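Local coordinates for protein ribose 5-phosphate isomerase RpiB (Thermoanaerobacter tengcongensis, PDB 4EGS) that probably hydrolyses phosphotyrosine in proteins through this N-terminal, low-molecular-weight phosphatase domain, the whole protein also being assigned an aldose-ketose isomerase activity, at residues 38-43 with 103-108; 48-53 with 160-165; 84-89 with 96-101. All blocks are in the same frame, centred on the assembly; numbering follows the deposited sequence.

Contact 1. Residues 38-43 with 103-108; sequences LFVCTG and KSLREE. With BCT (bicarbonate ion), chain C.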
ATOM      1  N   LEU A  38       6.695  -6.422   8.257  1.00 31.86           N
ATOM      2  CA  LEU A  38       7.585  -7.194   9.117  1.00 31.86           C
ATOM      3  C   LEU A  38       7.277  -8.687   9.036  1.00 30.93           C
ATOM      4  O   LEU A  38       6.236  -9.139   9.507  1.00 31.39           O
ATOM      5  CB  LEU A  38       7.442  -6.725  10.566  1.00 33.26           C
ATOM      6  CG  LEU A  38       8.683  -6.628  11.458  1.00 34.24           C
ATOM      7  CD1 LEU A  38       8.272  -6.698  12.921  1.00 34.13           C
ATOM      8  CD2 LEU A  38       9.721  -7.693  11.135  1.00 32.49           C
ATOM      9  N   PHE A  39       8.189  -9.453   8.444  1.00 30.35           N
ATOM     10  CA  PHE A  39       8.041 -10.904   8.396  1.00 31.36           C
ATOM     11  C   PHE A  39       8.595 -11.532   9.671  1.00 33.03           C
ATOM     12  O   PHE A  39       9.692 -11.188  10.115  1.00 31.57           O
ATOM     13  CB  PHE A  39       8.741 -11.485   7.167  1.00 29.27           C
ATOM     14  CG  PHE A  39       8.160 -11.024   5.861  1.00 28.03           C
ATOM     15  CD1 PHE A  39       6.915 -11.467   5.447  1.00 26.97           C
ATOM     16  CD2 PHE A  39       8.862 -10.155   5.044  1.00 28.63           C
ATOM     17  CE1 PHE A  39       6.379 -11.048   4.246  1.00 28.96           C
ATOM     18  CE2 PHE A  39       8.332  -9.733   3.840  1.00 28.97           C
ATOM     19  CZ  PHE A  39       7.089 -10.179   3.441  1.00 29.79           C
ATOM     20  N   VAL A  40       7.839 -12.453  10.258  1.00 31.12           N
ATOM     21  CA  VAL A  40       8.225 -13.037  11.538  1.00 31.77           C
ATOM     22  C   VAL A  40       8.490 -14.538  11.469  1.00 31.29           C
ATOM     23  O   VAL A  40       7.643 -15.321  11.038  1.00 29.34           O
ATOM     24  CB  VAL A  40       7.190 -12.732  12.641  1.00 32.80           C
ATOM     25  CG1 VAL A  40       7.435 -13.602  13.866  1.00 32.55           C
ATOM     26  CG2 VAL A  40       7.243 -11.263  13.014  1.00 34.20           C
ATOM     27  N   CYS A  41       9.689 -14.917  11.898  1.00 32.96           N
ATOM     28  CA  CYS A  41      10.110 -16.306  11.957  1.00 32.23           C
ATOM     29  C   CYS A  41      10.194 -16.728  13.413  1.00 32.39           C
ATOM     30  O   CYS A  41       9.802 -15.979  14.309  1.00 32.36           O
ATOM     31  CB  CYS A  41      11.496 -16.442  11.335  1.00 30.77           C
ATOM     32  SG  CYS A  41      11.620 -17.611   9.988  1.00 32.83           S
ATOM     33  N   THR A  42      10.714 -17.927  13.650  1.00 29.53           N
ATOM     34  CA  THR A  42      11.062 -18.338  15.001  1.00 30.47           C
ATOM     35  C   THR A  42      12.478 -17.873  15.312  1.00 29.78           C
ATOM     36  O   THR A  42      12.723 -17.250  16.344  1.00 30.93           O
ATOM     37  CB  THR A  42      10.968 -19.864  15.188  1.00 33.13           C
ATOM     38  OG1 THR A  42       9.591 -20.256  15.242  1.00 34.48           O
ATOM     39  CG2 THR A  42      11.651 -20.285  16.479  1.00 32.23           C
ATOM     40  N   GLY A  43      13.404 -18.163  14.404  1.00 31.16           N
ATOM     41  CA  GLY A  43      14.802 -17.825  14.607  1.00 31.35           C
ATOM     42  C   GLY A  43      15.364 -16.837  13.601  1.00 30.20           C
ATOM     43  O   GLY A  43      16.542 -16.489  13.667  1.00 31.62           O
ATOM     44  N   LYS A 103      17.960 -11.403  13.846  1.00 34.87           N
ATOM     45  CA  LYS A 103      17.611 -10.437  14.880  1.00 37.37           C
ATOM     46  C   LYS A 103      16.423 -10.948  15.688  1.00 38.21           C
ATOM     47  O   LYS A 103      15.426 -11.392  15.116  1.00 36.64           O
ATOM     48  CB  LYS A 103      17.246  -9.091  14.252  1.00 36.03           C
ATOM     49  CG  LYS A 103      18.112  -8.676  13.077  1.00 37.61           C
ATOM     50  CD  LYS A 103      19.423  -8.056  13.523  1.00 37.46           C
ATOM     51  CE  LYS A 103      20.212  -7.570  12.319  1.00 38.05           C
ATOM     52  NZ  LYS A 103      21.441  -6.827  12.705  1.00 41.59           N
ATOM     53  N   SER A 104      16.530 -10.887  17.012  1.00 36.76           N
ATOM     54  CA  SER A 104      15.412 -11.242  17.879  1.00 37.93           C
ATOM     55  C   SER A 104      14.457 -10.058  17.971  1.00 40.66           C
ATOM     56  O   SER A 104      14.888  -8.908  18.069  1.00 41.43           O
ATOM     57  CB  SER A 104      15.905 -11.653  19.270  1.00 38.52           C
ATOM     58  OG  SER A 104      14.827 -12.054  20.099  1.00 36.40           O
ATOM     59  N   LEU A 105      13.161 -10.345  17.926  1.00 41.95           N
ATOM     60  CA  LEU A 105      12.143  -9.303  17.875  1.00 38.61           C
ATOM     61  C   LEU A 105      12.076  -8.487  19.170  1.00 42.15           C
ATOM     62  O   LEU A 105      12.091  -9.038  20.273  1.00 40.09           O
ATOM     63  CB  LEU A 105      10.778  -9.912  17.539  1.00 35.98           C
ATOM     64  CG  LEU A 105       9.670  -8.957  17.089  1.00 40.74           C
ATOM     65  CD1 LEU A 105       8.899  -9.554  15.923  1.00 38.81           C
ATOM     66  CD2 LEU A 105       8.729  -8.643  18.239  1.00 42.31           C
ATOM     67  N   ARG A 106      12.012  -7.167  19.017  1.00 41.43           N
ATOM     68  CA  ARG A 106      11.950  -6.251  20.150  1.00 39.95           C
ATOM     69  C   ARG A 106      10.659  -5.444  20.086  1.00 40.45           C
ATOM     70  O   ARG A 106       9.646  -5.918  19.577  1.00 39.84           O
ATOM     71  CB  ARG A 106      13.145  -5.299  20.124  1.00 38.24           C
ATOM     72  CG  ARG A 106      14.438  -5.938  19.655  1.00 37.93           C
ATOM     73  CD  ARG A 106      15.369  -4.893  19.063  1.00 40.62           C
ATOM     74  NE  ARG A 106      16.374  -5.489  18.186  1.00 45.13           N
ATOM     75  CZ  ARG A 106      16.156  -5.813  16.915  1.00 44.05           C
ATOM     76  NH1 ARG A 106      14.965  -5.607  16.370  1.00 40.74           N
ATOM     77  NH2 ARG A 106      17.127  -6.350  16.188  1.00 42.30           N
ATOM     78  N   GLU A 107      10.701  -4.220  20.600  1.00 42.11           N
ATOM     79  CA  GLU A 107       9.548  -3.333  20.513  1.00 41.37           C
ATOM     80  C   GLU A 107       9.754  -2.321  19.390  1.00 41.76           C
ATOM     81  O   GLU A 107       8.805  -1.690  18.923  1.00 43.10           O
ATOM     82  CB  GLU A 107       9.314  -2.613  21.841  1.00 42.55           C
ATOM     83  CG  GLU A 107       7.852  -2.289  22.110  1.00 41.89           C
ATOM     84  CD  GLU A 107       7.670  -1.272  23.216  1.00 40.84           C
ATOM     85  OE1 GLU A 107       6.569  -1.224  23.807  1.00 40.51           O
ATOM     86  OE2 GLU A 107       8.621  -0.512  23.490  1.00 39.83           O
ATOM     87  N   GLU A 108      11.004  -2.182  18.958  1.00 42.18           N
ATOM     88  CA  GLU A 108      11.364  -1.241  17.903  1.00 44.17           C
ATOM     89  C   GLU A 108      10.761  -1.642  16.560  1.00 43.90           C
ATOM     90  O   GLU A 108      10.324  -0.789  15.786  1.00 43.81           O
ATOM     91  CB  GLU A 108      12.888  -1.153  17.777  1.00 47.62           C
ATOM     92  CG  GLU A 108      13.441   0.263  17.761  1.00 50.38           C
ATOM     93  CD  GLU A 108      14.958   0.295  17.711  1.00 54.87           C
ATOM     94  OE1 GLU A 108      15.565   1.059  18.490  1.00 60.79           O
ATOM     95  OE2 GLU A 108      15.543  -0.442  16.889  1.00 54.23           O
TER
HETATM   96  C   BCT C 201      12.704 -20.889  11.270  1.00 32.10           C
HETATM   97  O1  BCT C 201      12.300 -21.253  10.003  1.00 31.74           O
HETATM   98  O2  BCT C 201      11.673 -20.484  12.090  1.00 27.59           O
HETATM   99  O3  BCT C 201      13.796 -20.045  11.283  1.00 31.46           O

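Contact 2. Residues 48-53 with 160-165; sequences SPMAEG and EVYKKT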
ATOM      1  N   SER A  48      11.750 -16.053   7.037  1.00 29.88           N
ATOM      2  CA  SER A  48      11.696 -14.593   7.135  1.00 30.70           C
ATOM      3  C   SER A  48      12.758 -13.857   6.306  1.00 29.48           C
ATOM      4  O   SER A  48      12.433 -12.876   5.642  1.00 29.29           O
ATOM      5  CB  SER A  48      11.715 -14.124   8.596  1.00 30.59           C
ATOM      6  OG  SER A  48      10.437 -14.266   9.190  1.00 31.84           O
ATOM      7  N   PRO A  49      14.025 -14.317   6.343  1.00 29.25           N
ATOM      8  CA  PRO A  49      14.986 -13.669   5.442  1.00 28.08           C
ATOM      9  C   PRO A  49      14.630 -13.899   3.976  1.00 26.36           C
ATOM     10  O   PRO A  49      14.851 -13.015   3.148  1.00 27.31           O
ATOM     11  CB  PRO A  49      16.306 -14.371   5.774  1.00 29.49           C
ATOM     12  CG  PRO A  49      16.131 -14.865   7.163  1.00 29.20           C
ATOM     13  CD  PRO A  49      14.692 -15.258   7.262  1.00 29.09           C
ATOM     14  N   MET A  50      14.083 -15.070   3.669  1.00 26.83           N
ATOM     15  CA  MET A  50      13.661 -15.395   2.310  1.00 26.48           C
ATOM     16  C   MET A  50      12.441 -14.580   1.904  1.00 26.88           C
ATOM     17  O   MET A  50      12.412 -13.987   0.826  1.00 28.34           O
ATOM     18  CB  MET A  50      13.366 -16.892   2.171  1.00 28.49           C
ATOM     19  CG  MET A  50      14.609 -17.771   2.125  1.00 29.34           C
ATOM     20  SD  MET A  50      14.250 -19.531   2.320  1.00 34.21           S
ATOM     21  CE  MET A  50      13.444 -19.898   0.767  1.00 27.33           C
ATOM     22  N   ALA A  51      11.435 -14.557   2.773  1.00 27.01           N
ATOM     23  CA  ALA A  51      10.221 -13.788   2.527  1.00 27.54           C
ATOM     24  C   ALA A  51      10.547 -12.308   2.353  1.00 28.39           C
ATOM     25  O   ALA A  51       9.984 -11.638   1.490  1.00 28.41           O
ATOM     26  CB  ALA A  51       9.229 -13.984   3.660  1.00 27.43           C
ATOM     27  N   GLU A  52      11.463 -11.810   3.176  1.00 28.21           N
ATOM     28  CA  GLU A  52      11.917 -10.430   3.080  1.00 27.45           C
ATOM     29  C   GLU A  52      12.697 -10.202   1.791  1.00 28.24           C
ATOM     30  O   GLU A  52      12.539  -9.177   1.129  1.00 29.88           O
ATOM     31  CB  GLU A  52      12.801 -10.082   4.276  1.00 27.42           C
ATOM     32  CG  GLU A  52      13.515  -8.750   4.167  1.00 27.94           C
ATOM     33  CD  GLU A  52      14.626  -8.606   5.183  1.00 31.03           C
ATOM     34  OE1 GLU A  52      15.264  -7.532   5.223  1.00 31.88           O
ATOM     35  OE2 GLU A  52      14.866  -9.571   5.940  1.00 32.72           O
ATOM     36  N   GLY A  53      13.536 -11.173   1.443  1.00 29.24           N
ATOM     37  CA  GLY A  53      14.409 -11.068   0.289  1.00 28.82           C
ATOM     38  C   GLY A  53      13.690 -10.904  -1.037  1.00 28.93           C
ATOM     39  O   GLY A  53      13.931  -9.937  -1.760  1.00 29.61           O
ATOM     40  N   GLU A 160      15.509 -29.050  -2.304  1.00 34.24           N
ATOM     41  CA  GLU A 160      14.186 -29.115  -2.919  1.00 36.39           C
ATOM     42  C   GLU A 160      13.101 -28.598  -1.979  1.00 34.95           C
ATOM     43  O   GLU A 160      12.128 -27.982  -2.417  1.00 33.90           O
ATOM     44  CB  GLU A 160      13.867 -30.542  -3.367  1.00 36.17           C
ATOM     45  CG  GLU A 160      14.336 -30.863  -4.776  1.00 37.21           C
ATOM     46  CD  GLU A 160      13.548 -30.113  -5.832  1.00 38.34           C
ATOM     47  OE1 GLU A 160      12.396 -29.721  -5.549  1.00 41.97           O
ATOM     48  OE2 GLU A 160      14.080 -29.914  -6.945  1.00 36.75           O
ATOM     49  N   VAL A 161      13.277 -28.848  -0.685  1.00 34.12           N
ATOM     50  CA  VAL A 161      12.347 -28.353   0.322  1.00 34.24           C
ATOM     51  C   VAL A 161      12.495 -26.843   0.464  1.00 30.86           C
ATOM     52  O   VAL A 161      11.503 -26.120   0.559  1.00 30.89           O
ATOM     53  CB  VAL A 161      12.583 -29.020   1.686  1.00 32.53           C
ATOM     54  CG1 VAL A 161      11.493 -28.623   2.670  1.00 30.90           C
ATOM     55  CG2 VAL A 161      12.636 -30.527   1.533  1.00 32.52           C
ATOM     56  N   TYR A 162      13.740 -26.374   0.482  1.00 32.62           N
ATOM     57  CA  TYR A 162      14.024 -24.944   0.472  1.00 30.96           C
ATOM     58  C   TYR A 162      13.468 -24.328  -0.801  1.00 31.32           C
ATOM     59  O   TYR A 162      12.981 -23.198  -0.798  1.00 32.80           O
ATOM     60  CB  TYR A 162      15.530 -24.689   0.547  1.00 29.63           C
ATOM     61  CG  TYR A 162      16.093 -24.627   1.949  1.00 30.83           C
ATOM     62  CD1 TYR A 162      16.559 -25.770   2.583  1.00 30.55           C
ATOM     63  CD2 TYR A 162      16.168 -23.420   2.633  1.00 30.63           C
ATOM     64  CE1 TYR A 162      17.080 -25.714   3.861  1.00 30.48           C
ATOM     65  CE2 TYR A 162      16.685 -23.354   3.912  1.00 30.13           C
ATOM     66  CZ  TYR A 162      17.139 -24.503   4.522  1.00 30.29           C
ATOM     67  OH  TYR A 162      17.655 -24.441   5.796  1.00 32.97           O
ATOM     68  N   LYS A 163      13.546 -25.086  -1.890  1.00 33.49           N
ATOM     69  CA  LYS A 163      13.053 -24.635  -3.183  1.00 33.16           C
ATOM     70  C   LYS A 163      11.537 -24.505  -3.166  1.00 33.17           C
ATOM     71  O   LYS A 163      10.989 -23.508  -3.630  1.00 32.41           O
ATOM     72  CB  LYS A 163      13.489 -25.603  -4.283  1.00 34.05           C
ATOM     73  CG  LYS A 163      13.181 -25.130  -5.694  1.00 36.11           C
ATOM     74  CD  LYS A 163      13.610 -26.150  -6.745  1.00 37.23           C
ATOM     75  CE  LYS A 163      15.128 -26.223  -6.899  1.00 38.57           C
ATOM     76  NZ  LYS A 163      15.800 -27.066  -5.867  1.00 37.79           N
ATOM     77  N   LYS A 164      10.870 -25.519  -2.625  1.00 32.98           N
ATOM     78  CA  LYS A 164       9.415 -25.532  -2.526  1.00 32.67           C
ATOM     79  C   LYS A 164       8.913 -24.406  -1.625  1.00 31.81           C
ATOM     80  O   LYS A 164       7.894 -23.776  -1.911  1.00 35.00           O
ATOM     81  CB  LYS A 164       8.936 -26.889  -2.003  1.00 33.83           C
ATOM     82  CG  LYS A 164       7.433 -26.994  -1.790  1.00 35.45           C
ATOM     83  CD  LYS A 164       6.679 -26.912  -3.105  1.00 33.36           C
ATOM     84  CE  LYS A 164       7.043 -28.065  -4.027  1.00 34.68           C
ATOM     85  NZ  LYS A 164       6.617 -29.381  -3.477  1.00 34.56           N
ATOM     86  N   THR A 165       9.637 -24.157  -0.538  1.00 30.96           N
ATOM     87  CA  THR A 165       9.295 -23.085   0.392  1.00 29.87           C
ATOM     88  C   THR A 165       9.485 -21.718  -0.266  1.00 32.07           C
ATOM     89  O   THR A 165       8.701 -20.792  -0.042  1.00 31.33           O
ATOM     90  CB  THR A 165      10.113 -23.195   1.704  1.00 31.33           C
ATOM     91  OG1 THR A 165       9.272 -23.696   2.750  1.00 37.04           O
ATOM     92  CG2 THR A 165      10.677 -21.847   2.131  1.00 28.07           C
TER

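Contact 3. Residues 84-89 with 96-101; sequences EAVEVL and DISDHR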
ATOM      1  N   GLU A  84      21.555 -22.677   2.592  1.00 30.45           N
ATOM      2  CA  GLU A  84      20.598 -23.226   1.639  1.00 31.36           C
ATOM      3  C   GLU A  84      19.642 -22.140   1.164  1.00 30.07           C
ATOM      4  O   GLU A  84      19.392 -22.002  -0.032  1.00 30.33           O
ATOM      5  CB  GLU A  84      19.808 -24.383   2.252  1.00 29.66           C
ATOM      6  CG  GLU A  84      20.570 -25.693   2.351  1.00 30.36           C
ATOM      7  CD  GLU A  84      21.386 -25.805   3.622  1.00 31.64           C
ATOM      8  OE1 GLU A  84      22.097 -26.819   3.783  1.00 34.72           O
ATOM      9  OE2 GLU A  84      21.311 -24.886   4.463  1.00 33.17           O
ATOM     10  N   ALA A  85      19.111 -21.373   2.113  1.00 29.89           N
ATOM     11  CA  ALA A  85      18.228 -20.257   1.799  1.00 28.70           C
ATOM     12  C   ALA A  85      18.951 -19.241   0.926  1.00 27.57           C
ATOM     13  O   ALA A  85      18.377 -18.689  -0.012  1.00 26.88           O
ATOM     14  CB  ALA A  85      17.735 -19.598   3.075  1.00 28.57           C
ATOM     15  N   VAL A  86      20.220 -19.008   1.239  1.00 28.22           N
ATOM     16  CA  VAL A  86      21.038 -18.062   0.493  1.00 28.49           C
ATOM     17  C   VAL A  86      21.321 -18.559  -0.927  1.00 30.99           C
ATOM     18  O   VAL A  86      21.406 -17.761  -1.859  1.00 30.67           O
ATOM     19  CB  VAL A  86      22.354 -17.728   1.248  1.00 29.34           C
ATOM     20  CG1 VAL A  86      23.580 -18.076   0.420  1.00 31.04           C
ATOM     21  CG2 VAL A  86      22.380 -16.262   1.645  1.00 32.98           C
ATOM     22  N   GLU A  87      21.443 -19.875  -1.094  1.00 31.57           N
ATOM     23  CA  GLU A  87      21.740 -20.432  -2.412  1.00 30.41           C
ATOM     24  C   GLU A  87      20.477 -20.706  -3.224  1.00 30.14           C
ATOM     25  O   GLU A  87      20.484 -20.570  -4.445  1.00 30.77           O
ATOM     26  CB  GLU A  87      22.617 -21.689  -2.315  1.00 32.28           C
ATOM     27  CG  GLU A  87      21.928 -22.925  -1.758  1.00 32.04           C
ATOM     28  CD  GLU A  87      22.815 -24.155  -1.820  1.00 33.61           C
ATOM     29  OE1 GLU A  87      23.361 -24.441  -2.907  1.00 35.07           O
ATOM     30  OE2 GLU A  87      22.972 -24.834  -0.783  1.00 34.47           O
ATOM     31  N   VAL A  88      19.392 -21.080  -2.552  1.00 28.13           N
ATOM     32  CA  VAL A  88      18.138 -21.330  -3.256  1.00 29.24           C
ATOM     33  C   VAL A  88      17.540 -20.021  -3.768  1.00 31.51           C
ATOM     34  O   VAL A  88      16.857 -19.995  -4.787  1.00 33.20           O
ATOM     35  CB  VAL A  88      17.109 -22.100  -2.387  1.00 29.17           C
ATOM     36  CG1 VAL A  88      16.548 -21.217  -1.285  1.00 29.21           C
ATOM     37  CG2 VAL A  88      15.987 -22.634  -3.253  1.00 28.58           C
ATOM     38  N   LEU A  89      17.817 -18.928  -3.068  1.00 29.21           N
ATOM     39  CA  LEU A  89      17.318 -17.627  -3.482  1.00 31.22           C
ATOM     40  C   LEU A  89      18.222 -17.034  -4.554  1.00 32.08           C
ATOM     41  O   LEU A  89      17.778 -16.239  -5.378  1.00 33.03           O
ATOM     42  CB  LEU A  89      17.222 -16.685  -2.282  1.00 29.60           C
ATOM     43  CG  LEU A  89      15.804 -16.353  -1.818  1.00 29.74           C
ATOM     44  CD1 LEU A  89      14.992 -17.617  -1.606  1.00 28.43           C
ATOM     45  CD2 LEU A  89      15.848 -15.517  -0.553  1.00 27.38           C
ATOM     46  N   ASP A  96      20.111 -12.046  -3.321  1.00 34.09           N
ATOM     47  CA  ASP A  96      21.280 -12.445  -2.547  1.00 33.52           C
ATOM     48  C   ASP A  96      20.977 -12.827  -1.098  1.00 37.20           C
ATOM     49  O   ASP A  96      21.194 -13.970  -0.701  1.00 39.06           O
ATOM     50  CB  ASP A  96      22.339 -11.342  -2.577  1.00 34.55           C
ATOM     51  CG  ASP A  96      23.713 -11.847  -2.194  1.00 35.10           C
ATOM     52  OD1 ASP A  96      23.810 -12.986  -1.692  1.00 36.43           O
ATOM     53  OD2 ASP A  96      24.700 -11.110  -2.400  1.00 34.43           O
ATOM     54  N   ILE A  97      20.504 -11.854  -0.323  1.00 33.62           N
ATOM     55  CA  ILE A  97      20.309 -11.977   1.131  1.00 33.04           C
ATOM     56  C   ILE A  97      21.560 -12.415   1.919  1.00 34.46           C
ATOM     57  O   ILE A  97      21.463 -12.844   3.071  1.00 36.03           O
ATOM     58  CB  ILE A  97      19.041 -12.814   1.523  1.00 30.77           C
ATOM     59  CG1 ILE A  97      19.326 -14.318   1.598  1.00 28.73           C
ATOM     60  CG2 ILE A  97      17.893 -12.516   0.573  1.00 29.15           C
ATOM     61  CD1 ILE A  97      18.217 -15.123   2.241  1.00 25.97           C
ATOM     62  N   SER A  98      22.735 -12.265   1.309  1.00 34.04           N
ATOM     63  CA  SER A  98      23.993 -12.610   1.976  1.00 34.39           C
ATOM     64  C   SER A  98      24.283 -11.708   3.168  1.00 34.76           C
ATOM     65  O   SER A  98      25.008 -12.097   4.083  1.00 32.43           O
ATOM     66  CB  SER A  98      25.175 -12.543   1.007  1.00 33.49           C
ATOM     67  OG  SER A  98      25.113 -13.572   0.037  1.00 35.47           O
ATOM     68  N   ASP A  99      23.727 -10.500   3.150  1.00 35.13           N
ATOM     69  CA  ASP A  99      23.995  -9.524   4.201  1.00 35.38           C
ATOM     70  C   ASP A  99      22.978  -9.551   5.343  1.00 34.35           C
ATOM     71  O   ASP A  99      22.978  -8.661   6.192  1.00 33.66           O
ATOM     72  CB  ASP A  99      24.097  -8.111   3.619  1.00 35.91           C
ATOM     73  N   HIS A 100      22.120 -10.567   5.372  1.00 36.09           N
ATOM     74  CA  HIS A 100      21.154 -10.695   6.460  1.00 35.10           C
ATOM     75  C   HIS A 100      21.804 -11.261   7.719  1.00 32.02           C
ATOM     76  O   HIS A 100      22.711 -12.090   7.649  1.00 31.36           O
ATOM     77  CB  HIS A 100      19.961 -11.564   6.050  1.00 33.59           C
ATOM     78  CG  HIS A 100      18.971 -11.787   7.152  1.00 32.99           C
ATOM     79  ND1 HIS A 100      17.942 -10.909   7.417  1.00 31.21           N
ATOM     80  CD2 HIS A 100      18.861 -12.782   8.064  1.00 31.70           C
ATOM     81  CE1 HIS A 100      17.237 -11.358   8.440  1.00 30.26           C
ATOM     82  NE2 HIS A 100      17.774 -12.492   8.852  1.00 30.44           N
ATOM     83  N   ARG A 101      21.335 -10.794   8.869  1.00 33.74           N
ATOM     84  CA  ARG A 101      21.789 -11.302  10.152  1.00 32.80           C
ATOM     85  C   ARG A 101      20.575 -11.493  11.055  1.00 33.93           C
ATOM     86  O   ARG A 101      19.676 -10.652  11.081  1.00 34.96           O
ATOM     87  CB  ARG A 101      22.783 -10.331  10.791  1.00 33.00           C
ATOM     88  CG  ARG A 101      24.092 -10.973  11.226  1.00 35.04           C
ATOM     89  CD  ARG A 101      25.231 -10.654  10.266  1.00 33.35           C
ATOM     90  NE  ARG A 101      25.022 -11.226   8.939  1.00 34.42           N
ATOM     91  CZ  ARG A 101      25.862 -11.072   7.920  1.00 32.57           C
ATOM     92  NH1 ARG A 101      26.971 -10.361   8.075  1.00 28.58           N
ATOM     93  NH2 ARG A 101      25.594 -11.627   6.747  1.00 33.83           N
TER

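Contact 1. Residues 38-43 with 103-108
A chi1 of -165° turns the L105 side chain away from its own backbone N and beside its carbonyl carbon, and CD1 then points to strand 36-41; in V40, CG1 lies anti to the backbone N (chi1 167°), which leaves CG2 anti to the carbonyl carbon, where it can receive that methyl. V40 CG2 and L105 CD1 meet at 3.8 Å, the two side chains crossing at about a right angle. L38, two residues earlier and therefore on the same face of the strand, reaches the same methyl more loosely, its CD1 lying 4.2 Å from L105 CD1. One leucine branch thus rests against two alternate residues of the strand. The contact illustrates how a loop without regular structure can lean on a sheet, within these two segments, through one leucine: no hydrogen bond joins them, and the buried surface is small.

Beyond V40 the strand runs into the phosphate-binding loop of the low-molecular-weight phosphatases, starting with C41, the predicted nucleophile. A bicarbonate ion, probably from the crystallisation liquor, sits there. T42 N donates a hydrogen bond of 3.1 Å to its O2 at an N-H...O angle of 150°, and C41 SG lies 3.5 Å from its O3. The T42 hydroxyl is engaged by H123.

Strand 36-41 is an inner strand of the parallel sheet, bonded through its backbone to strands 67-72 and 115-118. F39 packs on helix 47-61, whereas L38 and L105 both touch A71 of strand 67-72 and L110 of helix 108-112.

Contact 2. Residues 48-53 with 160-165
M50 extends from helix 47-61 toward helix 159-179 and meets the side chain of T165 at about a right angle, methyl against methyl, with M50 CE 3.6 Å from T165 CG2. The same CE lies 3.7 Å from Y162 O, so the end of the methionine rests on the backbone of helix 159-179 as well as on a side chain. Its sulfur has a different neighbour: M50 SD comes to the edge of the Y162 ring, near the ring plane, at 4.3 Å from CD2, and does not lie over a face. The bend at chi3 (70°) turns CE away from the line of the preceding chain, leaving sulfur beside the ring and methyl on T165 and the Y162 carbonyl.

Such bridging of two helices by one long, flexible side chain belongs here to the alpha/beta fold of the low-molecular-weight phosphatases, in which helix 47-61 follows the phosphate-binding loop and helix 159-179 is the last helix of this N-terminal domain. The nearest CA atoms, those of M50 and T165, are still 9.0 Å apart, a gap the methionine spans by van der Waals contact, with no hydrogen bond between the segments.

Further along helix 159-179, A166 and L169 also touch M50, and A85 and L89 of helix 83-93 approach it too. The Y162 hydroxyl makes a weak hydrogen bond to S82, and within the helix K163 NZ and E160 OE2 form a long, weak salt bridge of 3.5 Å.

Contact 3. Residues 84-89 with 96-101
The loop that leaves helix 83-93 folds back on that helix, and I97, at the first position of a type I beta turn running to H100, is the main residue that meets it. I97 lies between two helix residues one turn apart. On one flank V86 CG2 stands 3.6 Å from I97 CG1, the two side chains sliding past each other in opposite directions. On the other, L89 crosses I97 at about a right angle, with L89 CD2 3.7 Å from I97 CD1 and 3.8 Å from I97 CG2. The isoleucine puts CG1 between its backbone N and carbonyl carbon (chi1 87°); this branch then passes V86 at CG1 and ends with CD1 on L89, which CG2 also touches.

The helix and its following loop belong to the connection between the parallel strands 67-72 and 115-118 in the alpha/beta phosphatase domain. V86 also packs against backbone, its CG2 lying 3.5 Å from D96 O and 4.0 Å from S98 CA, and no hydrogen bond crosses between the segments.

Past the turn, R101 curls its guanidinium back to the preceding peptide. R101 NE donates to H100 O at 2.8 Å, from above the carbonyl plane rather than along a lone pair, and NH2 adds a weak bond to the same oxygen. H100 turns the other way into the domain, where its NE2 is hydrogen-bonded to N44 O of the bicarbonate pocket.

In the fold
Contacts 2 and 3 lie close together, their centres about 9 Å apart, while contact 1 is about 17 Å from each. Helix 47-61 is the bridge: S48 OG is 2.9 Å from C41 N and probably hydrogen-bonded to F39 O, joining contact 2 to the strand of contact 1. M50 SD reaches to 3.6 Å from A85 CB, joining it to contact 3. Along the chain, contact 3 is nested inside the loops closed by the other two. Contact 1 supplies C41, T42 and G43 of the bicarbonate pocket; contact 2 comes near it, T165 about 5 Å from R47 and Y162 about 6 Å from D153, the predicted proton donor, and contact 3 lies farther back, A85 about 8 Å from R47 (side chains).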